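PDB 2QZU: putative sulfatase yidJ from Bacteroides fragilis, which probably hydrolyses sulfate esters as a metal-dependent arylsulfatase of the alkaline phosphatase clan, its exact substrate being unknown. Local coordinates for residues M127-K132 with V225-P230; H168-G173 with P181-T186. All coordinates share one frame; numbering follows the deposited sequence.

How the contacts relate
From the N terminus, strand 126-130 enters first and runs into Lys132; about ninety residues later strand 222-228 returns beside it, and contact 1 (127-132 with 225-230) closes that long loop. Contact 2 (168-173 with 181-186) is nested inside it, closing a short loop with seven residues between its segments. Both reach the same mixed sheet: 168-172 is its edge strand within the chain and lies parallel to 126-130, so the order is 168-172, 126-130, 222-228. Tyr129 N to His168 O and Gly131 N to Ile170 O, each 2.9 Å, probably hydrogen-bond the two contacts. Contact 1 thus lies inside the sheet, while contact 2 ties the small antiparallel pair 182-183 and 194-195 to the edge strand.

Contact 1 of 2, residues M127-K132 with V225-P230; sequences MGYIGK and VVSMNP
With CG of Tyr129 turned anti to its own N (chi1 -167°) and OG of Ser227 likewise (chi1 180°), phenol and hydroxyl both arrive at the carbonyl of Lys132. They sit at the C-terminal side of two neighbouring parallel strands, 126-130 and 222-228, in the central sheet of the alkaline-phosphatase-like sulfatase fold. Val225 N donates to Gly128 O, Ile130 N to Val225 O, and Ser227 N to Ile130 O, the last short at 2.7 Å and nearly straight. Gly131 turns the corner, with Ser227 O 3.2 Å from its CA, and Lys132 N still reaches Ser227 O (3.0 Å). On the face shared by Tyr129 and Val225, Val225 CG1 lies obliquely against the ring, 3.5 Å from Tyr129 CE1; Met34 touches both side chains. The extended Lys132 chain carries NZ to a salt bridge with Asp36 and, weakly, to Ser76, the predicted formylglycine site, unmodified here. A water accepts from Lys132 NZ and donates to Asn229 OD1, while Asn229 ND2 bonds Tyr172 and Asp176. Ser227 OG also bonds Arg80. Two donors grip Lys132 O: Tyr129 OH at 2.6 Å, tilted from the carbonyl plane, and Ser227 OG at 2.8 Å, in that plane on a lone pair.

Contact 2 of 2, residues H168-G173 with P181-T186; sequences HWIAYG and PMYWNT
His168 meets Thr186 through water 2, which lies 3.1 Å from His168 ND1 and 2.7 Å from Thr186 OG1. The same hydroxyl oxygen accepts the backbone N-H of Trp169 in a fairly straight bond of 2.9 Å (164°), so a side chain takes the place of a strand carbonyl. The Trp169 indole meets the ring of Tyr129 and, by a cation-pi contact, Arg163, and Ala171 CB sits over one indole face, toward its rim. Ile170 puts its CG2 branch obliquely against Tyr183, 4.1 Å from CD1, while its CA-H points at Trp184 O. At Ala171 the backbones form a single antiparallel bridge of the hydrogen-bonded kind with Trp184: Ala171 N donates to Trp184 O and Trp184 N to Ala171 O, both bent. The bridge joins the segment carrying strand 182-183, paired with 194-195 in a small antiparallel sheet, to edge strand 168-172 of the central sheet. Tyr172 holds CG between its N and carbonyl carbon (chi1 58°), which swings the ring alongside that of Tyr183, both pointing the same way. Its edge meets the Tyr183 face in an offset edge-to-face pair, planes at 79° and centroids 5.5 Å apart. The selenium of Met182 packs against Tyr172 CB at 3.6 Å and approaches the ring obliquely, a Met-aromatic contact. Tyr183 OH bonds Glu204 of helix 200-213. Beside the Tyr172 backbone, the Trp184 indole turns its edge in plane to Ala171 O and Tyr172 CA, and Gly173 N lies 4.0 Å from Trp184 CZ3.

Contact 1 of 2, residues M127-K132 with V225-P230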
loop_
_atom_site.group_PDB
_atom_site.type_symbol
_atom_site.label_atom_id
_atom_site.label_comp_id
_atom_site.label_asym_id
_atom_site.label_seq_id
_atom_site.Cartn_x
_atom_site.Cartn_y
_atom_site.Cartn_z
HETATM N N MSE A 127 17.164 -31.426 -8.694
HETATM C CA MSE A 127 16.678 -30.069 -8.985
HETATM C C MSE A 127 15.737 -29.437 -7.956
HETATM O O MSE A 127 14.837 -30.093 -7.438
HETATM C CB MSE A 127 15.961 -30.071 -10.338
HETATM C CG MSE A 127 16.730 -30.727 -11.473
HETATM SE SE MSE A 127 18.316 -29.761 -11.970
HETATM C CE MSE A 127 17.500 -28.139 -12.649
ATOM N N GLY A 128 15.930 -28.144 -7.703
ATOM C CA GLY A 128 15.078 -27.435 -6.758
ATOM C C GLY A 128 14.844 -25.978 -7.136
ATOM O O GLY A 128 15.737 -25.313 -7.658
ATOM N N TYR A 129 13.638 -25.481 -6.878
ATOM C CA TYR A 129 13.296 -24.095 -7.178
ATOM C C TYR A 129 12.505 -23.524 -6.005
ATOM O O TYR A 129 11.483 -24.077 -5.607
ATOM C CB TYR A 129 12.448 -24.007 -8.454
ATOM C CG TYR A 129 12.323 -22.594 -9.008
ATOM C CD1 TYR A 129 13.066 -22.194 -10.121
ATOM C CD2 TYR A 129 11.493 -21.652 -8.401
ATOM C CE1 TYR A 129 12.989 -20.892 -10.615
ATOM C CE2 TYR A 129 11.408 -20.338 -8.889
ATOM C CZ TYR A 129 12.162 -19.971 -9.995
ATOM O OH TYR A 129 12.106 -18.684 -10.481
ATOM N N ILE A 130 12.987 -22.419 -5.448
ATOM C CA ILE A 130 12.320 -21.781 -4.319
ATOM C C ILE A 130 12.088 -20.309 -4.645
ATOM O O ILE A 130 13.021 -19.605 -5.023
ATOM C CB ILE A 130 13.198 -21.865 -3.041
ATOM C CG1 ILE A 130 13.518 -23.325 -2.712
ATOM C CG2 ILE A 130 12.488 -21.197 -1.871
ATOM C CD1 ILE A 130 14.558 -23.482 -1.619
ATOM N N GLY A 131 10.848 -19.844 -4.517
ATOM C CA GLY A 131 10.587 -18.439 -4.781
ATOM C C GLY A 131 9.647 -18.114 -5.919
ATOM O O GLY A 131 8.797 -18.921 -6.298
ATOM N N LYS A 132 9.818 -16.914 -6.466
ATOM C CA LYS A 132 8.995 -16.398 -7.554
ATOM C C LYS A 132 9.337 -17.016 -8.907
ATOM O O LYS A 132 10.497 -17.030 -9.319
ATOM C CB LYS A 132 9.160 -14.876 -7.616
ATOM C CG LYS A 132 8.386 -14.191 -8.721
ATOM C CD LYS A 132 8.638 -12.692 -8.686
ATOM C CE LYS A 132 7.982 -12.004 -9.870
ATOM N NZ LYS A 132 8.294 -10.549 -9.895
ATOM N N VAL A 225 17.604 -23.039 -7.485
ATOM C CA VAL A 225 17.329 -21.648 -7.799
ATOM C C VAL A 225 16.614 -21.065 -6.587
ATOM O O VAL A 225 15.702 -21.686 -6.040
ATOM C CB VAL A 225 16.393 -21.485 -9.025
ATOM C CG1 VAL A 225 16.013 -20.018 -9.186
ATOM C CG2 VAL A 225 17.070 -21.999 -10.284
ATOM N N VAL A 226 17.050 -19.891 -6.149
ATOM C CA VAL A 226 16.411 -19.203 -5.036
ATOM C C VAL A 226 16.047 -17.845 -5.637
ATOM O O VAL A 226 16.917 -17.017 -5.890
ATOM C CB VAL A 226 17.369 -19.024 -3.836
ATOM C CG1 VAL A 226 16.641 -18.337 -2.693
ATOM C CG2 VAL A 226 17.889 -20.381 -3.380
ATOM N N SER A 227 14.754 -17.650 -5.880
ATOM C CA SER A 227 14.234 -16.434 -6.496
ATOM C C SER A 227 13.497 -15.567 -5.474
ATOM O O SER A 227 12.314 -15.781 -5.200
ATOM C CB SER A 227 13.295 -16.829 -7.642
ATOM O OG SER A 227 12.740 -15.700 -8.289
HETATM N N MSE A 228 14.203 -14.583 -4.921
HETATM C CA MSE A 228 13.627 -13.696 -3.910
HETATM C C MSE A 228 12.888 -12.520 -4.533
HETATM O O MSE A 228 13.258 -12.039 -5.603
HETATM C CB MSE A 228 14.731 -13.187 -2.985
HETATM C CG MSE A 228 15.449 -14.300 -2.235
HETATM SE SE MSE A 228 16.964 -13.619 -1.235
HETATM C CE MSE A 228 17.466 -15.249 -0.307
ATOM N N ASN A 229 11.849 -12.054 -3.847
ATOM C CA ASN A 229 11.035 -10.951 -4.346
ATOM C C ASN A 229 11.635 -9.576 -4.032
ATOM O O ASN A 229 11.849 -8.773 -4.941
ATOM C CB ASN A 229 9.606 -11.068 -3.807
ATOM C CG ASN A 229 8.582 -10.459 -4.749
ATOM O OD1 ASN A 229 8.790 -9.373 -5.282
ATOM N ND2 ASN A 229 7.472 -11.159 -4.957
ATOM N N PRO A 230 11.900 -9.272 -2.746
ATOM C CA PRO A 230 12.488 -7.952 -2.478
ATOM C C PRO A 230 13.813 -7.905 -3.247
ATOM O O PRO A 230 14.427 -8.944 -3.470
ATOM C CB PRO A 230 12.718 -7.973 -0.968
ATOM C CG PRO A 230 11.660 -8.927 -0.462
ATOM C CD PRO A 230 11.682 -10.028 -1.498
HETATM O O HOH W 1 7.240 -9.371 -7.674
#

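Contact 2 of 2, residues H168-G173 with P181-T186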
loop_
_atom_site.group_PDB
_atom_site.type_symbol
_atom_site.label_atom_id
_atom_site.label_comp_id
_atom_site.label_asym_id
_atom_site.label_seq_id
_atom_site.Cartn_x
_atom_site.Cartn_y
_atom_site.Cartn_z
ATOM N N HIS A 168 11.972 -30.456 -6.657
ATOM C CA HIS A 168 11.718 -29.874 -5.341
ATOM C C HIS A 168 11.143 -28.498 -5.655
ATOM O O HIS A 168 11.806 -27.672 -6.285
ATOM C CB HIS A 168 13.012 -29.734 -4.543
ATOM C CG HIS A 168 12.816 -29.158 -3.179
ATOM N ND1 HIS A 168 12.118 -29.813 -2.186
ATOM C CD2 HIS A 168 13.211 -27.978 -2.642
ATOM C CE1 HIS A 168 12.096 -29.064 -1.099
ATOM N NE2 HIS A 168 12.752 -27.945 -1.350
ATOM N N TRP A 169 9.917 -28.253 -5.203
ATOM C CA TRP A 169 9.223 -27.013 -5.519
ATOM C C TRP A 169 8.558 -26.327 -4.328
ATOM O O TRP A 169 7.701 -26.905 -3.669
ATOM C CB TRP A 169 8.173 -27.342 -6.591
ATOM C CG TRP A 169 7.496 -26.185 -7.272
ATOM C CD1 TRP A 169 6.275 -25.648 -6.968
ATOM C CD2 TRP A 169 7.966 -25.482 -8.427
ATOM N NE1 TRP A 169 5.953 -24.660 -7.873
ATOM C CE2 TRP A 169 6.977 -24.536 -8.778
ATOM C CE3 TRP A 169 9.130 -25.560 -9.206
ATOM C CZ2 TRP A 169 7.113 -23.675 -9.871
ATOM C CZ3 TRP A 169 9.266 -24.704 -10.295
ATOM C CH2 TRP A 169 8.262 -23.774 -10.617
ATOM N N ILE A 170 8.980 -25.096 -4.060
ATOM C CA ILE A 170 8.409 -24.271 -2.996
ATOM C C ILE A 170 8.378 -22.905 -3.662
ATOM O O ILE A 170 9.278 -22.085 -3.475
ATOM C CB ILE A 170 9.313 -24.220 -1.754
ATOM C CG1 ILE A 170 9.522 -25.637 -1.213
ATOM C CG2 ILE A 170 8.673 -23.339 -0.687
ATOM C CD1 ILE A 170 10.542 -25.729 -0.100
ATOM N N ALA A 171 7.331 -22.667 -4.440
ATOM C CA ALA A 171 7.246 -21.437 -5.199
ATOM C C ALA A 171 5.842 -20.909 -5.423
ATOM O O ALA A 171 4.852 -21.497 -4.979
ATOM C CB ALA A 171 7.924 -21.655 -6.542
ATOM N N TYR A 172 5.780 -19.782 -6.125
ATOM C CA TYR A 172 4.521 -19.132 -6.460
ATOM C C TYR A 172 4.673 -18.391 -7.793
ATOM O O TYR A 172 5.770 -18.344 -8.359
ATOM C CB TYR A 172 4.121 -18.154 -5.351
ATOM C CG TYR A 172 5.149 -17.081 -5.067
ATOM C CD1 TYR A 172 6.259 -17.337 -4.257
ATOM C CD2 TYR A 172 5.020 -15.806 -5.623
ATOM C CE1 TYR A 172 7.214 -16.343 -4.008
ATOM C CE2 TYR A 172 5.962 -14.812 -5.379
ATOM C CZ TYR A 172 7.055 -15.087 -4.572
ATOM O OH TYR A 172 7.982 -14.100 -4.323
ATOM N N GLY A 173 3.571 -17.841 -8.305
ATOM C CA GLY A 173 3.615 -17.100 -9.558
ATOM C C GLY A 173 4.221 -15.742 -9.261
ATOM O O GLY A 173 5.371 -15.475 -9.601
ATOM N N PRO A 181 4.265 -13.951 2.793
ATOM C CA PRO A 181 4.291 -14.583 1.472
ATOM C C PRO A 181 3.550 -15.911 1.446
ATOM O O PRO A 181 3.270 -16.493 2.491
ATOM C CB PRO A 181 5.782 -14.756 1.212
ATOM C CG PRO A 181 6.305 -15.079 2.579
ATOM C CD PRO A 181 5.581 -14.055 3.449
HETATM N N MSE A 182 3.212 -16.374 0.247
HETATM C CA MSE A 182 2.545 -17.660 0.103
HETATM C C MSE A 182 3.339 -18.522 -0.864
HETATM O O MSE A 182 4.100 -18.012 -1.696
HETATM C CB MSE A 182 1.088 -17.494 -0.362
HETATM C CG MSE A 182 0.856 -16.486 -1.462
HETATM SE SE MSE A 182 1.370 -17.140 -3.193
HETATM C CE MSE A 182 0.612 -15.764 -4.293
ATOM N N TYR A 183 3.167 -19.833 -0.740
ATOM C CA TYR A 183 3.893 -20.786 -1.563
ATOM C C TYR A 183 3.091 -22.053 -1.771
ATOM O O TYR A 183 2.116 -22.323 -1.063
ATOM C CB TYR A 183 5.196 -21.205 -0.866
ATOM C CG TYR A 183 6.128 -20.077 -0.509
ATOM C CD1 TYR A 183 7.109 -19.648 -1.403
ATOM C CD2 TYR A 183 6.008 -19.412 0.710
ATOM C CE1 TYR A 183 7.946 -18.580 -1.095
ATOM C CE2 TYR A 183 6.832 -18.340 1.029
ATOM C CZ TYR A 183 7.798 -17.927 0.124
ATOM O OH TYR A 183 8.595 -16.853 0.428
ATOM N N TRP A 184 3.527 -22.827 -2.756
ATOM C CA TRP A 184 2.959 -24.134 -3.042
ATOM C C TRP A 184 4.165 -25.042 -2.865
ATOM O O TRP A 184 5.233 -24.760 -3.417
ATOM C CB TRP A 184 2.502 -24.253 -4.493
ATOM C CG TRP A 184 1.142 -23.730 -4.791
ATOM C CD1 TRP A 184 -0.053 -24.368 -4.598
ATOM C CD2 TRP A 184 0.839 -22.486 -5.420
ATOM N NE1 TRP A 184 -1.084 -23.594 -5.083
ATOM C CE2 TRP A 184 -0.563 -22.433 -5.592
ATOM C CE3 TRP A 184 1.619 -21.406 -5.859
ATOM C CZ2 TRP A 184 -1.202 -21.344 -6.188
ATOM C CZ3 TRP A 184 0.984 -20.323 -6.452
ATOM C CH2 TRP A 184 -0.416 -20.301 -6.612
ATOM N N ASN A 185 4.014 -26.104 -2.083
ATOM C CA ASN A 185 5.101 -27.059 -1.905
ATOM C C ASN A 185 4.994 -28.009 -3.099
ATOM O O ASN A 185 4.115 -27.845 -3.945
ATOM C CB ASN A 185 4.950 -27.808 -0.578
ATOM C CG ASN A 185 3.580 -28.417 -0.408
ATOM O OD1 ASN A 185 3.161 -29.253 -1.204
ATOM N ND2 ASN A 185 2.866 -27.994 0.629
ATOM N N THR A 186 5.863 -29.010 -3.164
ATOM C CA THR A 186 5.880 -29.932 -4.299
ATOM C C THR A 186 4.583 -30.667 -4.637
ATOM O O THR A 186 4.219 -30.764 -5.808
ATOM C CB THR A 186 7.007 -30.980 -4.135
ATOM O OG1 THR A 186 8.259 -30.305 -3.948
ATOM C CG2 THR A 186 7.103 -31.866 -5.377
HETATM O O HOH W 2 10.088 -31.985 -2.924
#